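Local coordinates for dTDP-4-dehydrorhamnose reductase (Sulfolobus tokodaii, PDB 2GGS), which probably catalyses the NADPH-dependent reduction of dTDP-4-dehydrorhamnose and has a Rossmann fold that binds the cofactor, at residues E78-I83 with I127-L132; A65-V70 with E74-K79; Y109-E114 with S248-S253. All coordinates share one frame; numbering follows the deposited sequence.

Contact 1 of 3, residues E78-I83 with I127-L132; sequences EKAYKI and INYYGL. With NDP (NADPH dihydro-nicotinamide-adenine-dinucleotide phosphate), chain C.
Tyr129 brings the edge of its ring against helix 77-97, with Ala80 CB 3.8 Å from Tyr129 CE2 and close to the ring plane. The backbone N of Tyr81 sits at this ring's edge too. Tyr129 OH reaches further along the helix and arrives at the edge of the Tyr81 ring, 3.5 Å from Tyr81 CD1 and just as near to CB of that residue. The two tyrosines cross obliquely instead of stacking. CG of Tyr129 lies anti to the backbone N (chi1 -161°), which swings the ring off helix 129-141 and over to its neighbour.

The next residue, Tyr130, turns its CB away from 78-83 and serves the cofactor. Tyr130 OH shares a hydrogen bond of 2.8 Å with O2D of NADPH. From the other helix, Ile83 CG1 packs 3.6 Å from N7A of the adenine, so one segment touches the nicotinamide ribose and the other the adenine.

Behind this first shell, Asn128 N-caps helix 129-141: its OD1 accepts from Gly131 N at 2.8 Å, while ND2 donates to Lys243 O. The cap probably steadies the first turn of helix 129-141, from which both tyrosines spring. Tyr130 and Lys134, which also bonds NADPH, have the spacing of the YxxxK signature of short-chain dehydrogenases, so this largely apolar helix joint probably helps to place a polar, cofactor-binding pair.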
loop_
_atom_site.group_PDB
_atom_site.type_symbol
_atom_site.label_atom_id
_atom_site.label_comp_id
_atom_site.label_asym_id
_atom_site.label_seq_id
_atom_site.Cartn_x
_atom_site.Cartn_y
_atom_site.Cartn_z
ATOM N N GLU A 78 -16.666 10.725 2.290
ATOM C CA GLU A 78 -17.617 9.741 1.753
ATOM C C GLU A 78 -17.005 8.831 0.673
ATOM O O GLU A 78 -17.170 7.624 0.721
ATOM C CB GLU A 78 -18.865 10.430 1.167
ATOM C CG GLU A 78 -19.721 11.146 2.191
ATOM C CD GLU A 78 -19.378 12.616 2.392
ATOM O OE1 GLU A 78 -18.314 13.102 1.899
ATOM O OE2 GLU A 78 -20.185 13.271 3.108
ATOM N N LYS A 79 -16.315 9.432 -0.291
ATOM C CA LYS A 79 -15.648 8.682 -1.351
ATOM C C LYS A 79 -14.577 7.743 -0.765
ATOM O O LYS A 79 -14.498 6.586 -1.167
ATOM C CB LYS A 79 -14.983 9.627 -2.347
ATOM C CG LYS A 79 -14.312 8.918 -3.497
ATOM C CD LYS A 79 -13.552 9.905 -4.371
ATOM C CE LYS A 79 -12.732 9.196 -5.455
ATOM N NZ LYS A 79 -12.061 10.215 -6.347
ATOM N N ALA A 80 -13.759 8.274 0.140
ATOM C CA ALA A 80 -12.684 7.441 0.799
ATOM C C ALA A 80 -13.296 6.257 1.507
ATOM O O ALA A 80 -12.844 5.110 1.342
ATOM C CB ALA A 80 -11.882 8.288 1.765
ATOM N N TYR A 81 -14.358 6.495 2.275
ATOM C CA TYR A 81 -15.050 5.390 2.936
ATOM C C TYR A 81 -15.523 4.268 2.002
ATOM O O TYR A 81 -15.361 3.084 2.264
ATOM C CB TYR A 81 -16.219 5.925 3.812
ATOM C CG TYR A 81 -16.872 4.809 4.607
ATOM C CD1 TYR A 81 -16.333 4.402 5.837
ATOM C CD2 TYR A 81 -18.018 4.151 4.132
ATOM C CE1 TYR A 81 -16.923 3.374 6.583
ATOM C CE2 TYR A 81 -18.613 3.124 4.875
ATOM C CZ TYR A 81 -18.039 2.748 6.090
ATOM O OH TYR A 81 -18.607 1.756 6.810
ATOM N N LYS A 82 -16.150 4.626 0.900
ATOM C CA LYS A 82 -16.714 3.639 0.041
ATOM C C LYS A 82 -15.699 2.710 -0.564
ATOM O O LYS A 82 -15.988 1.526 -0.707
ATOM C CB LYS A 82 -17.444 4.317 -1.109
ATOM C CG LYS A 82 -18.790 4.830 -0.665
ATOM C CD LYS A 82 -19.803 4.641 -1.793
ATOM C CE LYS A 82 -19.984 5.916 -2.611
ATOM N NZ LYS A 82 -20.921 6.869 -1.921
ATOM N N ILE A 83 -14.540 3.244 -0.934
ATOM C CA ILE A 83 -13.530 2.396 -1.595
ATOM C C ILE A 83 -12.584 1.795 -0.548
ATOM O O ILE A 83 -12.265 0.618 -0.654
ATOM C CB ILE A 83 -12.758 3.128 -2.736
ATOM C CG1 ILE A 83 -11.793 2.201 -3.507
ATOM C CG2 ILE A 83 -12.000 4.372 -2.205
ATOM C CD1 ILE A 83 -12.363 0.890 -4.009
ATOM N N ILE A 127 -4.784 9.444 12.699
ATOM C CA ILE A 127 -4.976 10.893 12.816
ATOM C C ILE A 127 -5.338 11.602 11.501
ATOM O O ILE A 127 -5.366 12.841 11.426
ATOM C CB ILE A 127 -3.782 11.575 13.535
ATOM C CG1 ILE A 127 -2.522 11.573 12.648
ATOM C CG2 ILE A 127 -3.558 10.896 14.889
ATOM C CD1 ILE A 127 -1.294 12.387 13.250
ATOM N N ASN A 128 -5.598 10.829 10.447
ATOM C CA ASN A 128 -6.130 11.394 9.220
ATOM C C ASN A 128 -7.186 10.456 8.658
ATOM O O ASN A 128 -7.211 9.268 9.046
ATOM C CB ASN A 128 -5.016 11.703 8.196
ATOM C CG ASN A 128 -4.129 10.500 7.898
ATOM O OD1 ASN A 128 -4.598 9.443 7.475
ATOM N ND2 ASN A 128 -2.830 10.668 8.118
ATOM N N TYR A 129 -8.048 10.969 7.771
ATOM C CA TYR A 129 -9.151 10.151 7.258
ATOM C C TYR A 129 -8.692 9.020 6.304
ATOM O O TYR A 129 -9.350 7.982 6.216
ATOM C CB TYR A 129 -10.310 10.992 6.675
ATOM C CG TYR A 129 -11.523 10.100 6.626
ATOM C CD1 TYR A 129 -12.173 9.734 7.813
ATOM C CD2 TYR A 129 -11.939 9.512 5.423
ATOM C CE1 TYR A 129 -13.254 8.826 7.798
ATOM C CE2 TYR A 129 -13.021 8.586 5.411
ATOM C CZ TYR A 129 -13.666 8.276 6.603
ATOM O OH TYR A 129 -14.693 7.343 6.614
ATOM N N TYR A 130 -7.584 9.199 5.596
ATOM C CA TYR A 130 -7.052 8.101 4.819
ATOM C C TYR A 130 -6.808 6.924 5.778
ATOM O O TYR A 130 -7.285 5.805 5.541
ATOM C CB TYR A 130 -5.739 8.506 4.120
ATOM C CG TYR A 130 -4.987 7.328 3.560
ATOM C CD1 TYR A 130 -5.469 6.603 2.477
ATOM C CD2 TYR A 130 -3.780 6.916 4.145
ATOM C CE1 TYR A 130 -4.761 5.513 1.958
ATOM C CE2 TYR A 130 -3.070 5.799 3.651
ATOM C CZ TYR A 130 -3.560 5.110 2.565
ATOM O OH TYR A 130 -2.868 4.044 2.041
ATOM N N GLY A 131 -6.085 7.198 6.864
ATOM C CA GLY A 131 -5.819 6.176 7.897
ATOM C C GLY A 131 -7.072 5.542 8.510
ATOM O O GLY A 131 -7.170 4.316 8.669
ATOM N N LEU A 132 -8.055 6.376 8.836
ATOM C CA LEU A 132 -9.312 5.877 9.420
ATOM C C LEU A 132 -10.093 5.034 8.418
ATOM O O LEU A 132 -10.549 3.937 8.753
ATOM C CB LEU A 132 -10.176 7.044 9.946
ATOM C CG LEU A 132 -11.468 6.508 10.613
ATOM C CD1 LEU A 132 -11.219 5.426 11.685
ATOM C CD2 LEU A 132 -12.274 7.673 11.202
HETATM P PA NDP C . -2.091 3.372 -6.149
HETATM O O1A NDP C . -2.623 4.710 -5.845
HETATM O O2A NDP C . -0.931 3.379 -7.072
HETATM O O5B NDP C . -3.196 2.420 -6.756
HETATM C C5B NDP C . -4.543 2.510 -6.326
HETATM C C4B NDP C . -5.276 1.433 -7.081
HETATM O O4B NDP C . -6.611 1.388 -6.570
HETATM C C3B NDP C . -5.312 1.665 -8.583
HETATM O O3B NDP C . -5.116 0.435 -9.228
HETATM C C2B NDP C . -6.755 2.146 -8.782
HETATM O O2B NDP C . -7.171 1.782 -10.063
HETATM C C1B NDP C . -7.456 1.325 -7.709
HETATM N N9A NDP C . -8.764 1.896 -7.372
HETATM C C8A NDP C . -9.008 3.062 -6.711
HETATM N N7A NDP C . -10.359 3.233 -6.632
HETATM C C5A NDP C . -10.941 2.186 -7.241
HETATM C C6A NDP C . -12.281 1.849 -7.471
HETATM N N6A NDP C . -13.275 2.716 -7.131
HETATM N N1A NDP C . -12.519 0.694 -8.165
HETATM C C2A NDP C . -11.518 -0.153 -8.624
HETATM N N3A NDP C . -10.206 0.196 -8.407
HETATM C C4A NDP C . -9.945 1.341 -7.737
HETATM O O3 NDP C . -1.810 2.744 -4.680
HETATM P PN NDP C . -0.556 1.814 -4.240
HETATM O O1N NDP C . -0.236 0.769 -5.187
HETATM O O2N NDP C . 0.453 2.816 -3.828
HETATM O O5D NDP C . -1.159 1.206 -2.888
HETATM C C5D NDP C . -1.529 -0.167 -2.819
HETATM C C4D NDP C . -2.144 -0.512 -1.469
HETATM O O4D NDP C . -1.190 -0.244 -0.468
HETATM C C3D NDP C . -3.385 0.302 -1.109
HETATM O O3D NDP C . -4.166 -0.579 -0.347
HETATM C C2D NDP C . -2.853 1.410 -0.234
HETATM O O2D NDP C . -3.873 1.906 0.616
HETATM C C1D NDP C . -1.747 0.629 0.518
HETATM N N1N NDP C . -0.725 1.545 1.036
HETATM C C2N NDP C . -0.204 2.474 0.176
HETATM C C3N NDP C . 0.895 3.248 0.520
HETATM C C7N NDP C . 1.419 4.241 -0.466
HETATM O O7N NDP C . 2.374 5.184 -0.037
HETATM N N7N NDP C . 0.970 4.231 -1.719
HETATM C C4N NDP C . 1.549 3.098 1.882
HETATM C C5N NDP C . 0.886 2.077 2.776
HETATM C C6N NDP C . -0.209 1.345 2.301
HETATM P P2B NDP C . -7.263 2.879 -11.305
HETATM O O1X NDP C . -7.291 1.994 -12.485
HETATM O O2X NDP C . -6.075 3.780 -11.245
HETATM O O3X NDP C . -8.545 3.737 -11.158
#

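Contact 2 of 3, residues A65-V70 with E74-K79. With NDP (NADPH dihydro-nicotinamide-adenine-dinucleotide phosphate), chain C.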
loop_
_atom_site.group_PDB
_atom_site.type_symbol
_atom_site.label_atom_id
_atom_site.label_comp_id
_atom_site.label_asym_id
_atom_site.label_seq_id
_atom_site.Cartn_x
_atom_site.Cartn_y
_atom_site.Cartn_z
ATOM N N ALA A 65 -6.610 -2.336 -4.153
ATOM C CA ALA A 65 -7.284 -1.086 -4.567
ATOM C C ALA A 65 -7.568 -0.125 -3.398
ATOM O O ALA A 65 -7.951 -0.562 -2.296
ATOM C CB ALA A 65 -8.627 -1.448 -5.246
ATOM N N ALA A 66 -7.448 1.178 -3.639
ATOM C CA ALA A 66 -7.672 2.189 -2.575
ATOM C C ALA A 66 -7.541 3.593 -3.155
ATOM O O ALA A 66 -6.889 3.768 -4.171
ATOM C CB ALA A 66 -6.670 2.047 -1.441
ATOM N N MET A 67 -8.143 4.550 -2.466
ATOM C CA MET A 67 -7.945 5.981 -2.684
ATOM C C MET A 67 -6.799 6.368 -1.760
ATOM O O MET A 67 -6.977 6.474 -0.538
ATOM C CB MET A 67 -9.224 6.746 -2.313
ATOM C CG MET A 67 -9.112 8.240 -2.475
ATOM S SD MET A 67 -10.729 8.961 -2.055
ATOM C CE MET A 67 -10.301 10.679 -2.001
ATOM N N THR A 68 -5.623 6.558 -2.365
ATOM C CA THR A 68 -4.395 6.764 -1.596
ATOM C C THR A 68 -3.885 8.210 -1.515
ATOM O O THR A 68 -2.834 8.465 -0.920
ATOM C CB THR A 68 -3.262 5.854 -2.153
ATOM O OG1 THR A 68 -2.950 6.280 -3.477
ATOM C CG2 THR A 68 -3.700 4.380 -2.188
ATOM N N ASP A 69 -4.606 9.148 -2.132
ATOM C CA ASP A 69 -4.291 10.571 -1.974
ATOM C C ASP A 69 -4.792 11.015 -0.608
ATOM O O ASP A 69 -6.009 11.171 -0.368
ATOM C CB ASP A 69 -4.928 11.401 -3.091
ATOM C CG ASP A 69 -4.543 12.884 -3.023
ATOM O OD1 ASP A 69 -4.453 13.485 -1.917
ATOM O OD2 ASP A 69 -4.345 13.458 -4.118
ATOM N N VAL A 70 -3.854 11.180 0.312
ATOM C CA VAL A 70 -4.172 11.463 1.698
ATOM C C VAL A 70 -4.996 12.742 1.895
ATOM O O VAL A 70 -5.955 12.765 2.679
ATOM C CB VAL A 70 -2.891 11.451 2.568
ATOM C CG1 VAL A 70 -3.194 11.871 3.988
ATOM C CG2 VAL A 70 -2.239 10.076 2.482
ATOM N N GLU A 74 -9.123 13.455 3.119
ATOM C CA GLU A 74 -9.482 14.282 4.262
ATOM C C GLU A 74 -10.711 15.137 3.973
ATOM O O GLU A 74 -11.504 15.395 4.884
ATOM C CB GLU A 74 -8.294 15.171 4.687
ATOM C CG GLU A 74 -8.415 15.770 6.054
ATOM C CD GLU A 74 -8.123 14.771 7.187
ATOM O OE1 GLU A 74 -7.798 13.614 6.896
ATOM O OE2 GLU A 74 -8.222 15.145 8.369
ATOM N N ILE A 75 -10.850 15.549 2.715
ATOM C CA ILE A 75 -12.000 16.358 2.258
ATOM C C ILE A 75 -13.151 15.476 1.747
ATOM O O ILE A 75 -14.330 15.703 2.108
ATOM C CB ILE A 75 -11.624 17.333 1.119
ATOM C CG1 ILE A 75 -10.307 18.069 1.367
ATOM C CG2 ILE A 75 -12.761 18.337 0.870
ATOM C CD1 ILE A 75 -9.481 18.272 0.060
ATOM N N GLU A 76 -12.833 14.475 0.928
ATOM C CA GLU A 76 -13.868 13.653 0.327
ATOM C C GLU A 76 -14.024 12.366 1.093
ATOM O O GLU A 76 -13.808 11.259 0.546
ATOM C CB GLU A 76 -13.583 13.405 -1.139
ATOM C CG GLU A 76 -13.356 14.703 -1.890
ATOM C CD GLU A 76 -12.619 14.449 -3.133
ATOM O OE1 GLU A 76 -12.927 13.425 -3.765
ATOM O OE2 GLU A 76 -11.715 15.249 -3.474
ATOM N N LYS A 77 -14.467 12.526 2.339
ATOM C CA LYS A 77 -14.535 11.391 3.284
ATOM C C LYS A 77 -15.495 10.323 2.815
ATOM O O LYS A 77 -15.187 9.132 2.911
ATOM C CB LYS A 77 -14.848 11.846 4.716
ATOM C CG LYS A 77 -13.848 12.861 5.305
ATOM C CD LYS A 77 -13.946 12.915 6.845
ATOM C CE LYS A 77 -12.912 13.860 7.439
ATOM N NZ LYS A 77 -13.239 15.257 7.068
ATOM N N GLU A 78 -16.666 10.725 2.290
ATOM C CA GLU A 78 -17.617 9.741 1.753
ATOM C C GLU A 78 -17.005 8.831 0.673
ATOM O O GLU A 78 -17.170 7.624 0.721
ATOM C CB GLU A 78 -18.865 10.430 1.167
ATOM C CG GLU A 78 -19.721 11.146 2.191
ATOM C CD GLU A 78 -19.378 12.616 2.392
ATOM O OE1 GLU A 78 -18.314 13.102 1.899
ATOM O OE2 GLU A 78 -20.185 13.271 3.108
ATOM N N LYS A 79 -16.315 9.432 -0.291
ATOM C CA LYS A 79 -15.648 8.682 -1.351
ATOM C C LYS A 79 -14.577 7.743 -0.765
ATOM O O LYS A 79 -14.498 6.586 -1.167
ATOM C CB LYS A 79 -14.983 9.627 -2.347
ATOM C CG LYS A 79 -14.312 8.918 -3.497
ATOM C CD LYS A 79 -13.552 9.905 -4.371
ATOM C CE LYS A 79 -12.732 9.196 -5.455
ATOM N NZ LYS A 79 -12.061 10.215 -6.347
HETATM P PA NDP C . -2.091 3.372 -6.149
HETATM O O1A NDP C . -2.623 4.710 -5.845
HETATM O O2A NDP C . -0.931 3.379 -7.072
HETATM O O5B NDP C . -3.196 2.420 -6.756
HETATM C C5B NDP C . -4.543 2.510 -6.326
HETATM C C4B NDP C . -5.276 1.433 -7.081
HETATM O O4B NDP C . -6.611 1.388 -6.570
HETATM C C3B NDP C . -5.312 1.665 -8.583
HETATM O O3B NDP C . -5.116 0.435 -9.228
HETATM C C2B NDP C . -6.755 2.146 -8.782
HETATM O O2B NDP C . -7.171 1.782 -10.063
HETATM C C1B NDP C . -7.456 1.325 -7.709
HETATM N N9A NDP C . -8.764 1.896 -7.372
HETATM C C8A NDP C . -9.008 3.062 -6.711
HETATM N N7A NDP C . -10.359 3.233 -6.632
HETATM C C5A NDP C . -10.941 2.186 -7.241
HETATM C C6A NDP C . -12.281 1.849 -7.471
HETATM N N6A NDP C . -13.275 2.716 -7.131
HETATM N N1A NDP C . -12.519 0.694 -8.165
HETATM C C2A NDP C . -11.518 -0.153 -8.624
HETATM N N3A NDP C . -10.206 0.196 -8.407
HETATM C C4A NDP C . -9.945 1.341 -7.737
HETATM O O3 NDP C . -1.810 2.744 -4.680
HETATM P PN NDP C . -0.556 1.814 -4.240
HETATM O O1N NDP C . -0.236 0.769 -5.187
HETATM O O2N NDP C . 0.453 2.816 -3.828
HETATM O O5D NDP C . -1.159 1.206 -2.888
HETATM C C5D NDP C . -1.529 -0.167 -2.819
HETATM C C4D NDP C . -2.144 -0.512 -1.469
HETATM O O4D NDP C . -1.190 -0.244 -0.468
HETATM C C3D NDP C . -3.385 0.302 -1.109
HETATM O O3D NDP C . -4.166 -0.579 -0.347
HETATM C C2D NDP C . -2.853 1.410 -0.234
HETATM O O2D NDP C . -3.873 1.906 0.616
HETATM C C1D NDP C . -1.747 0.629 0.518
HETATM N N1N NDP C . -0.725 1.545 1.036
HETATM C C2N NDP C . -0.204 2.474 0.176
HETATM C C3N NDP C . 0.895 3.248 0.520
HETATM C C7N NDP C . 1.419 4.241 -0.466
HETATM O O7N NDP C . 2.374 5.184 -0.037
HETATM N N7N NDP C . 0.970 4.231 -1.719
HETATM C C4N NDP C . 1.549 3.098 1.882
HETATM C C5N NDP C . 0.886 2.077 2.776
HETATM C C6N NDP C . -0.209 1.345 2.301
HETATM P P2B NDP C . -7.263 2.879 -11.305
HETATM O O1X NDP C . -7.291 1.994 -12.485
HETATM O O2X NDP C . -6.075 3.780 -11.245
HETATM O O3X NDP C . -8.545 3.737 -11.158
HETATM O O HOH W 1 -6.514 11.727 5.140
#
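Val70 and Glu74 are joined by the backbone: Glu74 N donates to Val70 O at 3.3 Å, a weak bond bent to 133°, in the short helix 70-75. That helix stops at Ile75; Glu76, just after it, is the centre of an inverse gamma turn, and helix 77-97 starts directly beyond. The chain is thereby folded back until Lys79 stands across from Met67, their CA atoms 8.3 Å apart.

Met67 bridges that gap. Its side chain is fully extended, CG anti to the backbone N (chi1 179°), and its sulfur meets the Lys79 chain at about a right angle, with Met67 SD 3.8 Å from Lys79 CD. Lys79 contributes methylenes here, not its charge. At the tip, Met67 CE comes within 4.2 Å of Glu76 OE1, and Cys73, Ala80 and Ile83 also touch this side chain. An alanine here is likely to open a gap between the loop and the start of helix 77-97, leaving the Lys79 methylenes without their cover.

Glu74 is held by polar partners. A water donates to Val70 O at 2.7 Å and to Glu74 OE1, and this same carboxylate oxygen accepts from Tyr129 N.

On the cofactor side, Ala66 N donates to O4B of NADPH at 3.1 Å, and Thr68 OG1 donates to the phosphate oxygen O1A at 2.9 Å. The loop thus faces two ways: the Met67 side chain is buried against the helices, while the Ala66 backbone N and the Thr68 hydroxyl hold NADPH, so the apolar seat probably steadies residues that bind ribose and phosphate.

Contact 3 of 3, residues Y109-E114 with S248-S253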
loop_
_atom_site.group_PDB
_atom_site.type_symbol
_atom_site.label_atom_id
_atom_site.label_comp_id
_atom_site.label_asym_id
_atom_site.label_seq_id
_atom_site.Cartn_x
_atom_site.Cartn_y
_atom_site.Cartn_z
ATOM N N TYR A 109 -0.465 4.369 8.227
ATOM C CA TYR A 109 -1.255 5.524 8.681
ATOM C C TYR A 109 -2.475 5.135 9.539
ATOM O O TYR A 109 -3.205 5.999 9.986
ATOM C CB TYR A 109 -1.690 6.428 7.493
ATOM C CG TYR A 109 -0.582 7.293 6.942
ATOM C CD1 TYR A 109 0.786 6.997 7.219
ATOM C CD2 TYR A 109 -0.867 8.423 6.171
ATOM C CE1 TYR A 109 1.815 7.802 6.717
ATOM C CE2 TYR A 109 0.172 9.232 5.651
ATOM C CZ TYR A 109 1.502 8.908 5.934
ATOM O OH TYR A 109 2.549 9.674 5.437
ATOM N N VAL A 110 -2.704 3.842 9.772
ATOM C CA VAL A 110 -3.673 3.502 10.832
ATOM C C VAL A 110 -3.153 3.831 12.234
ATOM O O VAL A 110 -3.945 3.823 13.162
ATOM C CB VAL A 110 -4.164 2.022 10.824
ATOM C CG1 VAL A 110 -4.750 1.610 9.435
ATOM C CG2 VAL A 110 -3.053 1.054 11.306
ATOM N N PHE A 111 -1.843 4.089 12.387
ATOM C CA PHE A 111 -1.262 4.425 13.724
ATOM C C PHE A 111 -1.109 5.929 13.934
ATOM O O PHE A 111 -1.000 6.684 12.957
ATOM C CB PHE A 111 0.089 3.716 13.895
ATOM C CG PHE A 111 -0.018 2.216 13.835
ATOM C CD1 PHE A 111 -0.556 1.504 14.912
ATOM C CD2 PHE A 111 0.408 1.511 12.697
ATOM C CE1 PHE A 111 -0.689 0.101 14.852
ATOM C CE2 PHE A 111 0.330 0.110 12.636
ATOM C CZ PHE A 111 -0.232 -0.600 13.709
ATOM N N ASP A 112 -1.077 6.357 15.207
ATOM C CA ASP A 112 -1.099 7.798 15.476
ATOM C C ASP A 112 0.277 8.443 15.307
ATOM O O ASP A 112 0.387 9.657 15.190
ATOM C CB ASP A 112 -1.775 8.165 16.816
ATOM C CG ASP A 112 -1.087 7.591 18.018
ATOM O OD1 ASP A 112 0.118 7.317 17.942
ATOM O OD2 ASP A 112 -1.757 7.495 19.087
ATOM N N GLY A 113 1.302 7.606 15.231
ATOM C CA GLY A 113 2.665 8.066 14.979
ATOM C C GLY A 113 3.426 8.649 16.153
ATOM O O GLY A 113 4.501 9.215 15.961
ATOM N N GLU A 114 2.897 8.490 17.359
ATOM C CA GLU A 114 3.569 8.994 18.564
ATOM C C GLU A 114 4.612 8.018 19.111
ATOM O O GLU A 114 5.458 8.406 19.937
ATOM C CB GLU A 114 2.529 9.439 19.619
ATOM C CG GLU A 114 1.775 10.713 19.142
ATOM C CD GLU A 114 2.716 11.942 18.960
ATOM O OE1 GLU A 114 3.108 12.318 17.808
ATOM O OE2 GLU A 114 3.108 12.529 19.994
ATOM N N SER A 248 5.528 6.767 11.750
ATOM C CA SER A 248 4.640 5.616 11.428
ATOM C C SER A 248 5.455 4.382 11.016
ATOM O O SER A 248 4.938 3.405 10.471
ATOM C CB SER A 248 3.627 6.042 10.350
ATOM O OG SER A 248 4.285 6.351 9.149
ATOM N N SER A 249 6.759 4.382 11.334
ATOM C CA SER A 249 7.562 3.244 10.942
ATOM C C SER A 249 6.944 1.966 11.504
ATOM O O SER A 249 6.327 1.987 12.592
ATOM C CB SER A 249 9.014 3.399 11.430
ATOM O OG SER A 249 9.039 3.585 12.817
ATOM N N LEU A 250 7.106 0.871 10.749
ATOM C CA LEU A 250 6.610 -0.455 11.165
ATOM C C LEU A 250 7.723 -1.386 11.586
ATOM O O LEU A 250 8.814 -1.349 11.032
ATOM C CB LEU A 250 5.833 -1.141 10.031
ATOM C CG LEU A 250 4.664 -0.317 9.495
ATOM C CD1 LEU A 250 3.992 -1.260 8.438
ATOM C CD2 LEU A 250 3.729 0.063 10.646
ATOM N N ASP A 251 7.410 -2.221 12.567
ATOM C CA ASP A 251 8.283 -3.315 12.963
ATOM C C ASP A 251 7.878 -4.541 12.166
ATOM O O ASP A 251 6.777 -5.061 12.352
ATOM C CB ASP A 251 8.197 -3.530 14.484
ATOM C CG ASP A 251 9.070 -4.690 14.956
ATOM O OD1 ASP A 251 9.611 -5.443 14.132
ATOM O OD2 ASP A 251 9.182 -4.871 16.179
ATOM N N SER A 252 8.717 -4.924 11.208
ATOM C CA SER A 252 8.434 -6.068 10.321
ATOM C C SER A 252 9.221 -7.308 10.763
ATOM O O SER A 252 9.486 -8.185 9.947
ATOM C CB SER A 252 8.730 -5.755 8.835
ATOM O OG SER A 252 7.894 -4.705 8.311
ATOM N N SER A 253 9.573 -7.380 12.054
ATOM C CA SER A 253 10.413 -8.518 12.523
ATOM C C SER A 253 9.797 -9.870 12.225
ATOM O O SER A 253 10.515 -10.796 11.827
ATOM C CB SER A 253 10.761 -8.393 14.013
ATOM O OG SER A 253 11.472 -7.185 14.268
#
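Phe111 and Leu250 make the apolar part of this contact, their side chains crossing at about a right angle with Phe111 CE2 3.9 Å from Leu250 CD2. Phe111 CG lies anti to its carbonyl carbon (chi1 -61°), which sets the ring toward Leu250, and the methyl comes to it obliquely. Val110 CG2 lies over one face of the Phe111 ring, 3.7 Å above its plane and offset toward the rim, and Tyr118 stacks with the same ring. His206, from strand 203-206, touches both Phe111 and Leu250.

The second meeting is mixed in character. Ser248 OG lies at the edge of the Tyr109 ring, near its plane and 3.8 Å from Tyr109 CE1, in van der Waals contact. The hydroxyl's hydrogen bond is with Asp108 OD2. Gly113, with a positive phi of 79°, lets the chain turn close beside Ser248.

Polar bonds shape each segment by itself. Asp112 OD1 accepts from Glu114 N at 3.1 Å in an Asx turn. Asp251 forms another: its OD1 takes Ser253 N at 2.8 Å and also Ser253 OG at 2.6 Å, the hydroxyl being accepted on the syn lone pair of OD1. Two donors on one oxygen probably limit the rotation of that carboxylate where helix 253-258 begins.

The contact places a late loop against the one leaving strand 101-107 of the parallel Rossmann sheet, in a protein whose family belongs to the extended short-chain dehydrogenases.

From the N terminus, contact 2 comes first and is the most local: the loop after strand 60-63 is closed onto the junction of helices 70-75 and 77-97, only a few residues later. Contact 1 starts on the residues where contact 2 ends, sharing Glu78 and Lys79, and closes a longer loop that carries strand 101-107 and ends at helix 129-141. Within that loop contact 3 opens at 109-114, to close far along the chain at 248-253, so contacts 1 and 3 cross, while 2 and 3 follow in series. Contacts 1 and 2 both touch NADPH. Tyr109 packs beside Asn128 and Tyr130, linking this cofactor-side cluster to the late loops.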